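Local coordinates for SusD superfamily protein (PDB 3NQP) that probably binds glycans at the outer membrane of Bacteroides fragilis, as SusD-family proteins do when they work with a partner transporter in nutrient uptake, at residues L123-Y128 with S172-S177; D130-Y135 with K164-Q169; D308-G313 with G363-Q368; A38-T43 with G281-N286. All coordinates share one frame; numbering follows the deposited sequence.

Interaction 1. Residues L123-Y128 with S172-S177; sequences LRAFYY and SDLNKS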
loop_
_atom_site.group_PDB
_atom_site.type_symbol
_atom_site.label_atom_id
_atom_site.label_comp_id
_atom_site.label_asym_id
_atom_site.label_seq_id
_atom_site.Cartn_x
_atom_site.Cartn_y
_atom_site.Cartn_z
ATOM N N LEU A 123 -12.524 3.019 -9.480
ATOM C CA LEU A 123 -11.905 3.984 -8.596
ATOM C C LEU A 123 -12.829 4.395 -7.476
ATOM O O LEU A 123 -12.364 4.698 -6.364
ATOM C CB LEU A 123 -11.455 5.216 -9.385
ATOM C CG LEU A 123 -10.230 5.018 -10.276
ATOM C CD1 LEU A 123 -9.940 6.327 -11.087
ATOM C CD2 LEU A 123 -8.974 4.573 -9.517
ATOM N N ARG A 124 -14.138 4.361 -7.713
ATOM C CA ARG A 124 -15.050 4.692 -6.625
ATOM C C ARG A 124 -15.020 3.562 -5.575
ATOM O O ARG A 124 -15.012 3.845 -4.370
ATOM C CB ARG A 124 -16.472 4.942 -7.078
ATOM C CG ARG A 124 -17.321 5.552 -5.980
ATOM C CD ARG A 124 -18.611 6.140 -6.583
ATOM N NE ARG A 124 -19.497 5.083 -7.070
ATOM C CZ ARG A 124 -20.689 5.304 -7.625
ATOM N NH1 ARG A 124 -21.130 6.548 -7.796
ATOM N NH2 ARG A 124 -21.449 4.289 -7.990
ATOM N N ALA A 125 -14.939 2.311 -6.027
ATOM C CA ALA A 125 -14.685 1.188 -5.136
ATOM C C ALA A 125 -13.363 1.367 -4.362
ATOM O O ALA A 125 -13.270 1.064 -3.181
ATOM C CB ALA A 125 -14.623 -0.134 -5.934
ATOM N N PHE A 126 -12.319 1.764 -5.078
ATOM C CA PHE A 126 -11.009 1.913 -4.494
ATOM C C PHE A 126 -11.041 2.874 -3.310
ATOM O O PHE A 126 -10.535 2.564 -2.241
ATOM C CB PHE A 126 -10.028 2.397 -5.550
ATOM C CG PHE A 126 -8.675 2.700 -5.013
ATOM C CD1 PHE A 126 -7.735 1.700 -4.902
ATOM C CD2 PHE A 126 -8.343 3.979 -4.635
ATOM C CE1 PHE A 126 -6.491 1.970 -4.417
ATOM C CE2 PHE A 126 -7.088 4.267 -4.143
ATOM C CZ PHE A 126 -6.157 3.248 -4.031
ATOM N N TYR A 127 -11.601 4.053 -3.524
ATOM C CA TYR A 127 -11.650 5.046 -2.487
ATOM C C TYR A 127 -12.531 4.563 -1.337
ATOM O O TYR A 127 -12.156 4.660 -0.188
ATOM C CB TYR A 127 -12.190 6.366 -3.020
ATOM C CG TYR A 127 -11.195 7.201 -3.814
ATOM C CD1 TYR A 127 -9.980 7.629 -3.260
ATOM C CD2 TYR A 127 -11.490 7.614 -5.097
ATOM C CE1 TYR A 127 -9.077 8.442 -3.992
ATOM C CE2 TYR A 127 -10.605 8.435 -5.825
ATOM C CZ TYR A 127 -9.424 8.854 -5.280
ATOM O OH TYR A 127 -8.592 9.672 -6.037
ATOM N N TYR A 128 -13.697 4.019 -1.646
ATOM C CA TYR A 128 -14.570 3.582 -0.559
ATOM C C TYR A 128 -13.999 2.421 0.260
ATOM O O TYR A 128 -14.360 2.259 1.420
ATOM C CB TYR A 128 -15.991 3.277 -1.064
ATOM C CG TYR A 128 -16.876 4.523 -1.045
ATOM C CD1 TYR A 128 -17.264 5.123 0.159
ATOM C CD2 TYR A 128 -17.283 5.101 -2.201
ATOM C CE1 TYR A 128 -18.054 6.285 0.186
ATOM C CE2 TYR A 128 -18.111 6.243 -2.198
ATOM C CZ TYR A 128 -18.495 6.827 -1.006
ATOM O OH TYR A 128 -19.315 7.954 -1.025
ATOM N N SER A 172 -20.973 -3.603 -5.426
ATOM C CA SER A 172 -21.774 -3.222 -6.591
ATOM C C SER A 172 -20.917 -2.491 -7.616
ATOM O O SER A 172 -20.947 -2.800 -8.818
ATOM C CB SER A 172 -22.927 -2.345 -6.147
ATOM O OG SER A 172 -23.639 -1.908 -7.267
ATOM N N ASP A 173 -20.086 -1.564 -7.130
ATOM C CA ASP A 173 -19.172 -0.810 -8.007
ATOM C C ASP A 173 -18.119 -1.654 -8.670
ATOM O O ASP A 173 -17.779 -1.416 -9.822
ATOM C CB ASP A 173 -18.531 0.395 -7.283
ATOM C CG ASP A 173 -19.518 1.548 -7.079
ATOM O OD1 ASP A 173 -20.570 1.551 -7.769
ATOM O OD2 ASP A 173 -19.244 2.439 -6.240
ATOM N N LEU A 174 -17.604 -2.653 -7.963
ATOM C CA LEU A 174 -16.605 -3.512 -8.584
ATOM C C LEU A 174 -17.256 -4.325 -9.717
ATOM O O LEU A 174 -16.678 -4.483 -10.795
ATOM C CB LEU A 174 -15.993 -4.447 -7.564
ATOM C CG LEU A 174 -15.055 -3.761 -6.548
ATOM C CD1 LEU A 174 -14.743 -4.689 -5.337
ATOM C CD2 LEU A 174 -13.766 -3.288 -7.218
ATOM N N ASN A 175 -18.441 -4.855 -9.466
ATOM C CA ASN A 175 -19.161 -5.607 -10.509
ATOM C C ASN A 175 -19.502 -4.742 -11.715
ATOM O O ASN A 175 -19.401 -5.204 -12.819
ATOM C CB ASN A 175 -20.447 -6.259 -9.972
ATOM C CG ASN A 175 -20.175 -7.481 -9.084
ATOM O OD1 ASN A 175 -19.098 -8.098 -9.118
ATOM N ND2 ASN A 175 -21.179 -7.847 -8.301
ATOM N N LYS A 176 -19.930 -3.507 -11.491
ATOM C CA LYS A 176 -20.236 -2.602 -12.596
ATOM C C LYS A 176 -18.945 -2.296 -13.383
ATOM O O LYS A 176 -18.968 -2.268 -14.596
ATOM C CB LYS A 176 -20.870 -1.333 -12.081
ATOM C CG LYS A 176 -21.801 -0.647 -13.059
ATOM C CD LYS A 176 -23.093 -1.380 -13.322
ATOM C CE LYS A 176 -24.111 -0.456 -14.045
ATOM N NZ LYS A 176 -24.789 -1.112 -15.190
ATOM N N SER A 177 -17.832 -2.080 -12.671
ATOM C CA SER A 177 -16.507 -1.891 -13.305
ATOM C C SER A 177 -16.229 -3.049 -14.252
ATOM O O SER A 177 -15.907 -2.805 -15.401
ATOM C CB SER A 177 -15.368 -1.686 -12.292
ATOM O OG SER A 177 -14.057 -1.515 -12.934
HETATM O O HOH W 1 -17.801 1.977 -3.852
#
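The guanidinium of Arg124 presents its edge to the carboxylate of Asp173, whose plane is turned 32° from its own, and Asp173 CG lies at that edge, in the guanidinium plane. Arg124 CG in turn lies at the edge of the Tyr128 ring, in its plane. The salt bridge ties helix 110-135 to helix 163-181, two nearly antiparallel neighbours in the TPR-like helical part of the SusD fold; the short segments run 8.5 Å apart at closest approach, 154° between their directions. Arg124 grips side-on with two nitrogens. Arg124 NH2 gives an almost straight bond to Asp173 OD1 (2.9 Å), on the syn side of the carboxylate. Arg124 NE reaches Asp173 OD2 (2.8 Å) from well above the carboxylate plane. A bend at chi3 (69°) in an otherwise extended Arg124 chain turns NE and NH2 toward the acid.

Second partners fix the pair further: Asn96 takes Arg124 NH1, and Gln169 donates to Asp173 OD2. Although the pair is buried, the arginine together with the amide and water donors on Asp173 OD2 probably keeps the carboxylate ionised.

Beside the polar bridge, Ala125 faces the neighbouring helix directly, and its small side chain lets Leu174 CD2 approach Ala125 CB to 3.5 Å. Leu174 also packs on Leu206 and Met207 of helix 200-216. A water donates to Asp173 OD2 at 2.8 Å and, weakly, to the backbone carbonyl Arg124 O.

Interaction 2. Residues D130-Y135 with K164-Q169; sequences DLYRIY and KEVMTQ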
loop_
_atom_site.group_PDB
_atom_site.type_symbol
_atom_site.label_atom_id
_atom_site.label_comp_id
_atom_site.label_asym_id
_atom_site.label_seq_id
_atom_site.Cartn_x
_atom_site.Cartn_y
_atom_site.Cartn_z
ATOM N N ASP A 130 -10.683 2.013 0.995
ATOM C CA ASP A 130 -9.830 2.697 1.991
ATOM C C ASP A 130 -10.719 3.250 3.132
ATOM O O ASP A 130 -10.410 3.037 4.328
ATOM C CB ASP A 130 -8.992 3.797 1.372
ATOM C CG ASP A 130 -7.622 3.293 0.818
ATOM O OD1 ASP A 130 -7.371 2.070 0.800
ATOM O OD2 ASP A 130 -6.833 4.145 0.385
ATOM N N LEU A 131 -11.802 3.950 2.787
ATOM C CA LEU A 131 -12.665 4.530 3.822
ATOM C C LEU A 131 -13.241 3.428 4.720
ATOM O O LEU A 131 -13.292 3.575 5.942
ATOM C CB LEU A 131 -13.777 5.398 3.211
ATOM C CG LEU A 131 -13.288 6.729 2.589
ATOM C CD1 LEU A 131 -14.424 7.383 1.896
ATOM C CD2 LEU A 131 -12.675 7.707 3.586
ATOM N N TYR A 132 -13.631 2.296 4.136
ATOM C CA TYR A 132 -14.167 1.163 4.948
ATOM C C TYR A 132 -13.122 0.567 5.879
ATOM O O TYR A 132 -13.403 0.270 7.029
ATOM C CB TYR A 132 -14.726 0.082 4.015
ATOM C CG TYR A 132 -15.165 -1.217 4.607
ATOM C CD1 TYR A 132 -14.251 -2.208 4.893
ATOM C CD2 TYR A 132 -16.525 -1.455 4.905
ATOM C CE1 TYR A 132 -14.634 -3.413 5.415
ATOM C CE2 TYR A 132 -16.946 -2.689 5.413
ATOM C CZ TYR A 132 -15.991 -3.673 5.661
ATOM O OH TYR A 132 -16.345 -4.907 6.158
ATOM N N ARG A 133 -11.897 0.371 5.387
ATOM C CA ARG A 133 -10.853 -0.198 6.229
ATOM C C ARG A 133 -10.363 0.738 7.333
ATOM O O ARG A 133 -9.923 0.297 8.397
ATOM C CB ARG A 133 -9.685 -0.659 5.368
ATOM C CG ARG A 133 -10.084 -1.836 4.471
ATOM C CD ARG A 133 -8.879 -2.389 3.709
ATOM N NE ARG A 133 -8.423 -1.450 2.717
ATOM C CZ ARG A 133 -7.408 -1.662 1.903
ATOM N NH1 ARG A 133 -6.746 -2.821 1.930
ATOM N NH2 ARG A 133 -7.086 -0.738 1.029
ATOM N N ILE A 134 -10.414 2.033 7.066
ATOM C CA ILE A 134 -9.969 3.029 8.031
ATOM C C ILE A 134 -11.083 3.360 9.021
ATOM O O ILE A 134 -10.840 3.388 10.187
ATOM C CB ILE A 134 -9.514 4.319 7.313
ATOM C CG1 ILE A 134 -8.265 4.048 6.486
ATOM C CG2 ILE A 134 -9.305 5.539 8.304
ATOM C CD1 ILE A 134 -7.007 3.801 7.315
ATOM N N TYR A 135 -12.297 3.591 8.530
ATOM C CA TYR A 135 -13.394 4.120 9.367
ATOM C C TYR A 135 -14.547 3.149 9.595
ATOM O O TYR A 135 -15.342 3.391 10.503
ATOM C CB TYR A 135 -13.987 5.377 8.714
ATOM C CG TYR A 135 -13.018 6.519 8.618
ATOM C CD1 TYR A 135 -12.643 7.222 9.740
ATOM C CD2 TYR A 135 -12.448 6.876 7.396
ATOM C CE1 TYR A 135 -11.718 8.248 9.665
ATOM C CE2 TYR A 135 -11.534 7.906 7.309
ATOM C CZ TYR A 135 -11.177 8.600 8.437
ATOM O OH TYR A 135 -10.267 9.632 8.365
ATOM N N LYS A 164 -21.605 -2.651 6.505
ATOM C CA LYS A 164 -22.276 -3.492 5.507
ATOM C C LYS A 164 -22.821 -2.692 4.329
ATOM O O LYS A 164 -22.666 -3.116 3.175
ATOM C CB LYS A 164 -23.404 -4.329 6.118
ATOM C CG LYS A 164 -24.254 -5.049 5.063
ATOM C CD LYS A 164 -23.504 -6.176 4.361
ATOM C CE LYS A 164 -24.506 -7.146 3.690
ATOM N NZ LYS A 164 -23.887 -8.220 2.873
ATOM N N GLU A 165 -23.474 -1.556 4.603
ATOM C CA GLU A 165 -24.014 -0.724 3.520
ATOM C C GLU A 165 -22.884 -0.214 2.614
ATOM O O GLU A 165 -23.047 -0.205 1.395
ATOM C CB GLU A 165 -24.804 0.459 4.051
ATOM C CG GLU A 165 -26.127 0.043 4.719
ATOM C CD GLU A 165 -26.812 1.189 5.436
ATOM O OE1 GLU A 165 -26.179 1.975 6.127
ATOM O OE2 GLU A 165 -28.026 1.281 5.323
ATOM N N VAL A 166 -21.767 0.222 3.221
ATOM C CA VAL A 166 -20.587 0.722 2.453
ATOM C C VAL A 166 -20.015 -0.404 1.572
ATOM O O VAL A 166 -19.697 -0.193 0.379
ATOM C CB VAL A 166 -19.512 1.310 3.378
ATOM C CG1 VAL A 166 -18.248 1.668 2.624
ATOM C CG2 VAL A 166 -20.079 2.565 4.128
HETATM N N MSE A 167 -19.886 -1.603 2.149
HETATM C CA MSE A 167 -19.319 -2.742 1.402
HETATM C C MSE A 167 -20.272 -3.218 0.309
HETATM O O MSE A 167 -19.849 -3.668 -0.750
HETATM C CB MSE A 167 -19.031 -3.923 2.325
HETATM C CG MSE A 167 -18.268 -5.063 1.636
HETATM SE SE MSE A 167 -16.671 -4.587 0.640
HETATM C CE MSE A 167 -15.458 -4.182 2.070
ATOM N N THR A 168 -21.561 -3.143 0.564
ATOM C CA THR A 168 -22.526 -3.460 -0.504
ATOM C C THR A 168 -22.255 -2.570 -1.725
ATOM O O THR A 168 -22.243 -3.061 -2.859
ATOM C CB THR A 168 -23.963 -3.366 0.015
ATOM O OG1 THR A 168 -24.112 -4.401 0.989
ATOM C CG2 THR A 168 -24.993 -3.543 -1.095
ATOM N N GLN A 169 -21.968 -1.292 -1.487
ATOM C CA GLN A 169 -21.738 -0.351 -2.540
ATOM C C GLN A 169 -20.423 -0.613 -3.229
ATOM O O GLN A 169 -20.330 -0.527 -4.464
ATOM C CB GLN A 169 -21.691 1.073 -2.002
ATOM C CG GLN A 169 -21.509 2.129 -3.118
ATOM C CD GLN A 169 -22.644 2.129 -4.122
ATOM O OE1 GLN A 169 -23.802 1.949 -3.760
ATOM N NE2 GLN A 169 -22.313 2.345 -5.398
#
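A Met-aromatic contact joins Tyr132 to Met167, which is present as selenomethionine. The terminal methyl sits over the middle of the phenol ring: Met167 CE is 3.5 Å from the Tyr132 ring centroid and 12° off the ring normal, a CH-pi contact. The selenium lies farther out above the ring, with Met167 SE 5.1 Å from the Tyr132 centroid, so the methyl is the part that touches. Bends at chi2 (50°) and chi3 (72°) fold the Met167 chain back so that its end lies over the ring, and Met167 CB adds a contact at Tyr132 CE2 (3.9 Å).

These side chains fill the space between the C-terminal end of helix 110-135 and the start of helix 163-181, a helix pair within the TPR-like, all-helical region of the SusD fold. Val166 CG1 lies near the plane of the same ring, off its edge, and the closest atom to it is Tyr132 CB at 4.1 Å, so this branch packs beside the ring's attachment.

Val210 and Thr214 of helix 200-216 pack against Met167, as does Phe129 one turn before Arg133. The polar end of Tyr132 makes a weak hydrogen bond from OH to Asp222. Within helix 110-135, Arg133 NH2 makes a salt bridge to Asp130 OD1 at 2.8 Å, and the Arg133 guanidinium also makes cation-pi contacts with Phe129 and Trp454.

Interaction 3. Residues D308-G313 with G363-Q368; sequences DIQNTG and GYVNAQ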
loop_
_atom_site.group_PDB
_atom_site.type_symbol
_atom_site.label_atom_id
_atom_site.label_comp_id
_atom_site.label_asym_id
_atom_site.label_seq_id
_atom_site.Cartn_x
_atom_site.Cartn_y
_atom_site.Cartn_z
ATOM N N ASP A 308 23.418 10.128 -3.355
ATOM C CA ASP A 308 23.329 11.173 -4.378
ATOM C C ASP A 308 21.930 11.795 -4.384
ATOM O O ASP A 308 21.172 11.756 -5.370
ATOM C CB ASP A 308 23.728 10.658 -5.768
ATOM C CG ASP A 308 24.069 11.800 -6.742
ATOM O OD1 ASP A 308 24.043 12.998 -6.370
ATOM O OD2 ASP A 308 24.362 11.485 -7.900
ATOM N N ILE A 309 21.612 12.410 -3.265
ATOM C CA ILE A 309 20.371 13.150 -3.161
ATOM C C ILE A 309 20.630 14.650 -2.892
ATOM O O ILE A 309 19.685 15.409 -2.796
ATOM C CB ILE A 309 19.460 12.552 -2.071
ATOM C CG1 ILE A 309 20.118 12.674 -0.730
ATOM C CG2 ILE A 309 19.044 11.060 -2.412
ATOM C CD1 ILE A 309 19.212 12.455 0.541
ATOM N N GLN A 310 21.896 15.070 -2.855
ATOM C CA GLN A 310 22.254 16.459 -2.567
ATOM C C GLN A 310 21.482 16.924 -1.327
ATOM O O GLN A 310 21.386 16.158 -0.370
ATOM C CB GLN A 310 21.991 17.345 -3.773
ATOM C CG GLN A 310 22.525 16.829 -5.087
ATOM C CD GLN A 310 21.539 15.984 -5.816
ATOM O OE1 GLN A 310 20.365 16.363 -5.966
ATOM N NE2 GLN A 310 21.990 14.795 -6.272
ATOM N N ASN A 311 20.948 18.145 -1.318
ATOM C CA ASN A 311 20.206 18.618 -0.180
ATOM C C ASN A 311 18.699 18.472 -0.303
ATOM O O ASN A 311 17.965 19.259 0.299
ATOM C CB ASN A 311 20.533 20.079 0.183
ATOM C CG ASN A 311 20.159 20.399 1.626
ATOM O OD1 ASN A 311 20.149 19.494 2.493
ATOM N ND2 ASN A 311 19.802 21.645 1.887
ATOM N N THR A 312 18.243 17.452 -1.014
ATOM C CA THR A 312 16.834 17.281 -1.295
ATOM C C THR A 312 16.097 16.478 -0.234
ATOM O O THR A 312 14.859 16.327 -0.329
ATOM C CB THR A 312 16.622 16.593 -2.683
ATOM O OG1 THR A 312 17.161 15.265 -2.649
ATOM C CG2 THR A 312 17.300 17.365 -3.806
ATOM N N GLY A 313 16.833 15.932 0.744
ATOM C CA GLY A 313 16.286 14.938 1.675
ATOM C C GLY A 313 16.117 15.370 3.114
ATOM O O GLY A 313 16.628 16.412 3.539
ATOM N N GLY A 363 13.602 7.608 -7.464
ATOM C CA GLY A 363 13.653 8.281 -8.800
ATOM C C GLY A 363 15.047 8.277 -9.429
ATOM O O GLY A 363 15.694 7.241 -9.457
ATOM N N TYR A 364 15.526 9.434 -9.882
ATOM C CA TYR A 364 16.865 9.512 -10.516
ATOM C C TYR A 364 17.496 10.874 -10.355
ATOM O O TYR A 364 16.877 11.807 -9.842
ATOM C CB TYR A 364 16.770 9.140 -12.007
ATOM C CG TYR A 364 15.773 9.984 -12.782
ATOM C CD1 TYR A 364 15.911 11.378 -12.879
ATOM C CD2 TYR A 364 14.668 9.391 -13.401
ATOM C CE1 TYR A 364 14.982 12.144 -13.576
ATOM C CE2 TYR A 364 13.746 10.147 -14.110
ATOM C CZ TYR A 364 13.893 11.526 -14.175
ATOM O OH TYR A 364 12.942 12.257 -14.846
ATOM N N VAL A 365 18.747 10.999 -10.791
ATOM C CA VAL A 365 19.413 12.272 -10.806
ATOM C C VAL A 365 19.386 12.702 -12.260
ATOM O O VAL A 365 19.837 11.956 -13.152
ATOM C CB VAL A 365 20.851 12.169 -10.305
ATOM C CG1 VAL A 365 21.495 13.535 -10.302
ATOM C CG2 VAL A 365 20.914 11.522 -8.892
ATOM N N ASN A 366 18.869 13.897 -12.514
ATOM C CA ASN A 366 18.692 14.340 -13.881
ATOM C C ASN A 366 20.003 14.862 -14.495
ATOM O O ASN A 366 21.061 14.832 -13.851
ATOM C CB ASN A 366 17.540 15.366 -13.945
ATOM C CG ASN A 366 17.861 16.657 -13.280
ATOM O OD1 ASN A 366 19.038 16.981 -13.022
ATOM N ND2 ASN A 366 16.825 17.425 -12.991
ATOM N N ALA A 367 19.950 15.328 -15.734
ATOM C CA ALA A 367 21.183 15.716 -16.450
ATOM C C ALA A 367 21.845 16.941 -15.790
ATOM O O ALA A 367 23.053 17.115 -15.883
ATOM C CB ALA A 367 20.888 15.981 -17.958
ATOM N N GLN A 368 21.070 17.747 -15.076
ATOM C CA GLN A 368 21.609 18.870 -14.318
ATOM C C GLN A 368 22.160 18.475 -12.942
ATOM O O GLN A 368 22.560 19.337 -12.164
ATOM C CB GLN A 368 20.537 19.956 -14.159
ATOM C CG GLN A 368 20.063 20.581 -15.493
ATOM C CD GLN A 368 19.220 19.636 -16.386
ATOM O OE1 GLN A 368 18.344 18.889 -15.905
ATOM N NE2 GLN A 368 19.508 19.654 -17.700
#
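Asp308 and Val365 approach to 7.6 Å between CA atoms where an irregular loop, which makes a type II' beta turn from Ile309 to Thr312, passes the short strand 364-365. Both residues direct their side chains at the opposing segment, and the two cross at about a right angle. The touching is done by one valine branch: Val365 CG2 lies 3.5 Å from the backbone carbonyl Asp308 O. Asp308 is modelled in two conformers, and in the one described here Asp308 OD2 also comes within 3.6 Å of Val365 CG2. With CG1 set opposite the backbone N (chi1 -178°), CG2 is left as the branch that meets the aspartate. Gln310 adds a looser approach, its NE2 4.3 Å from Val365 CG1.

The loop side has its own polar bonds. In the same Asp308 conformer Gln310 NE2 donates to Asp308 OD1 at 2.7 Å, from above the carboxylate plane, while Gln310 OE1 accepts from the backbone of Arg371. Arg371 NE in turn bonds Asp308 O. Strand 371-372 pairs antiparallel with strand 364-365, so the loop is hydrogen-bonded to the partner strand and packs against Val365. In the turn itself, Ile309 O accepts from both Thr312 N and Thr312 OG1.

An apolar methyl thus faces oxygens near the surface: this meeting is van der Waals, while the hydrogen bonds named here run from the loop to Arg371 on the neighbouring strand.

Interaction 4. Residues A38-T43 with G281-N286; sequences AAWQHT and GTFTYN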
loop_
_atom_site.group_PDB
_atom_site.type_symbol
_atom_site.label_atom_id
_atom_site.label_comp_id
_atom_site.label_asym_id
_atom_site.label_seq_id
_atom_site.Cartn_x
_atom_site.Cartn_y
_atom_site.Cartn_z
ATOM N N ALA A 38 -3.574 11.615 -3.816
ATOM C CA ALA A 38 -3.926 10.819 -2.603
ATOM C C ALA A 38 -3.051 9.597 -2.378
ATOM O O ALA A 38 -3.267 8.841 -1.409
ATOM C CB ALA A 38 -5.381 10.397 -2.673
ATOM N N ALA A 39 -2.033 9.399 -3.217
ATOM C CA ALA A 39 -1.216 8.191 -3.138
ATOM C C ALA A 39 -0.386 8.086 -1.847
ATOM O O ALA A 39 -0.243 7.001 -1.279
ATOM C CB ALA A 39 -0.303 8.078 -4.346
ATOM N N TRP A 40 0.155 9.195 -1.376
ATOM C CA TRP A 40 0.945 9.140 -0.138
ATOM C C TRP A 40 0.028 8.711 0.995
ATOM O O TRP A 40 0.367 7.840 1.793
ATOM C CB TRP A 40 1.570 10.498 0.157
ATOM C CG TRP A 40 2.380 10.532 1.408
ATOM C CD1 TRP A 40 1.924 10.825 2.666
ATOM C CD2 TRP A 40 3.792 10.292 1.540
ATOM N NE1 TRP A 40 2.947 10.790 3.559
ATOM C CE2 TRP A 40 4.109 10.461 2.904
ATOM C CE3 TRP A 40 4.797 9.947 0.649
ATOM C CZ2 TRP A 40 5.394 10.309 3.386
ATOM C CZ3 TRP A 40 6.093 9.804 1.115
ATOM C CH2 TRP A 40 6.381 9.982 2.470
ATOM N N GLN A 41 -1.166 9.289 1.063
ATOM C CA GLN A 41 -2.069 8.902 2.142
ATOM C C GLN A 41 -2.456 7.424 2.053
ATOM O O GLN A 41 -2.593 6.745 3.087
ATOM C CB GLN A 41 -3.332 9.775 2.131
ATOM C CG GLN A 41 -4.307 9.412 3.158
ATOM C CD GLN A 41 -5.404 10.432 3.250
ATOM O OE1 GLN A 41 -5.370 11.308 4.131
ATOM N NE2 GLN A 41 -6.388 10.347 2.328
ATOM N N HIS A 42 -2.710 6.952 0.837
ATOM C CA HIS A 42 -3.155 5.578 0.629
ATOM C C HIS A 42 -2.067 4.577 1.067
ATOM O O HIS A 42 -2.333 3.597 1.794
ATOM C CB HIS A 42 -3.563 5.348 -0.827
ATOM C CG HIS A 42 -3.704 3.909 -1.178
ATOM N ND1 HIS A 42 -4.802 3.163 -0.817
ATOM C CD2 HIS A 42 -2.864 3.058 -1.819
ATOM C CE1 HIS A 42 -4.639 1.913 -1.226
ATOM N NE2 HIS A 42 -3.458 1.818 -1.821
ATOM N N THR A 43 -0.841 4.822 0.613
ATOM C CA THR A 43 0.240 3.889 0.767
ATOM C C THR A 43 0.922 4.100 2.120
ATOM O O THR A 43 1.070 3.144 2.917
ATOM C CB THR A 43 1.246 4.046 -0.389
ATOM O OG1 THR A 43 0.632 3.588 -1.609
ATOM C CG2 THR A 43 2.551 3.309 -0.111
ATOM N N GLY A 281 11.968 11.444 -0.509
ATOM C CA GLY A 281 13.171 12.060 0.109
ATOM C C GLY A 281 13.152 12.146 1.620
ATOM O O GLY A 281 14.207 12.298 2.284
ATOM N N THR A 282 11.954 12.067 2.192
ATOM C CA THR A 282 11.783 12.124 3.644
ATOM C C THR A 282 12.170 10.860 4.393
ATOM O O THR A 282 12.128 10.858 5.624
ATOM C CB THR A 282 10.304 12.482 4.054
ATOM O OG1 THR A 282 9.422 11.446 3.658
ATOM C CG2 THR A 282 9.829 13.829 3.396
ATOM N N PHE A 283 12.501 9.774 3.683
ATOM C CA PHE A 283 13.004 8.544 4.327
ATOM C C PHE A 283 14.539 8.465 4.218
ATOM O O PHE A 283 15.101 7.380 4.391
ATOM C CB PHE A 283 12.452 7.270 3.665
ATOM C CG PHE A 283 11.012 6.960 3.985
ATOM C CD1 PHE A 283 9.989 7.726 3.476
ATOM C CD2 PHE A 283 10.684 5.820 4.714
ATOM C CE1 PHE A 283 8.653 7.394 3.774
ATOM C CE2 PHE A 283 9.363 5.487 4.994
ATOM C CZ PHE A 283 8.363 6.260 4.521
ATOM N N THR A 284 15.196 9.575 3.874
ATOM C CA THR A 284 16.648 9.547 3.589
ATOM C C THR A 284 17.506 10.239 4.668
ATOM O O THR A 284 17.608 9.734 5.806
ATOM C CB THR A 284 16.948 10.058 2.169
ATOM O OG1 THR A 284 16.657 11.461 2.034
ATOM C CG2 THR A 284 16.136 9.240 1.151
ATOM N N TYR A 285 18.127 11.375 4.317
ATOM C CA TYR A 285 18.878 12.156 5.261
ATOM C C TYR A 285 18.998 13.595 4.671
ATOM O O TYR A 285 18.765 13.840 3.462
ATOM C CB TYR A 285 20.246 11.528 5.518
ATOM C CG TYR A 285 20.955 11.252 4.220
ATOM C CD1 TYR A 285 20.704 10.078 3.516
ATOM C CD2 TYR A 285 21.827 12.172 3.673
ATOM C CE1 TYR A 285 21.318 9.817 2.296
ATOM C CE2 TYR A 285 22.470 11.903 2.428
ATOM C CZ TYR A 285 22.193 10.741 1.752
ATOM O OH TYR A 285 22.780 10.482 0.521
ATOM N N ASN A 286 19.325 14.525 5.552
ATOM C CA ASN A 286 19.473 15.930 5.236
ATOM C C ASN A 286 20.968 16.249 5.117
ATOM O O ASN A 286 21.639 16.406 6.122
ATOM C CB ASN A 286 18.876 16.724 6.397
ATOM C CG ASN A 286 18.684 18.202 6.091
ATOM O OD1 ASN A 286 19.510 18.831 5.453
ATOM N ND2 ASN A 286 17.578 18.764 6.578
#
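Trp40 reaches across from helix 39-48 to touch Thr282 and Phe283 in a type I beta turn, Gly281 to Thr284, joining the N-terminal helical part of the SusD fold to the long loop between strand 265-269 and helix 321-325. The backbones stay far apart, with Trp40 CA and Thr282 CA 11.9 Å from one another. The indole bridges the gap because its CG stands opposite the backbone N (chi1 179°), carrying the six-membered ring outward.

The apolar contact is between aromatics. Trp40 CH2 meets Phe283 CE1 at 3.7 Å and lies at the edge of the phenyl ring, in its plane, while the two side chains point in opposing directions as they pass. Ile44 of the same helix also packs on Phe283, and Tyr377 of strand 377-381 packs on Trp40.

Polar atoms mainly shape the turn. Thr284 OG1 donates to Gly281 O at 2.6 Å, tilted 24° from the carbonyl plane, and Thr284 N adds a weak bond to the same oxygen. Thr282 OG1 is hydrogen-bonded to Ser279 O, just upstream. The Thr282 hydroxyl also touches the indole without bonding it: Thr282 OG1 sits 3.6 Å from Trp40 CH2, approaching the ring obliquely.

Interactions 1 and 2 are successive contacts along one helix pair, 110-135 with 163-181, their centres about 11 Å apart; interaction 2 is nested inside the chain loop closed by interaction 1. Both fall within the much longer loop closed by interaction 4, whose His42 touches each: its CE1 packs on Phe126 CZ (3.5 Å), and its ND1 is in hydrogen-bonding contact with Asp130 OD2 (2.6 Å). Interaction 3, about 16 Å from interaction 4 between centres, meets it where Ile309 packs on Thr284, but lies about 38 Å from interaction 1. A bound 1,2-ethanediol, probably from crystallisation, lies about 5 Å from the Val365 side chain.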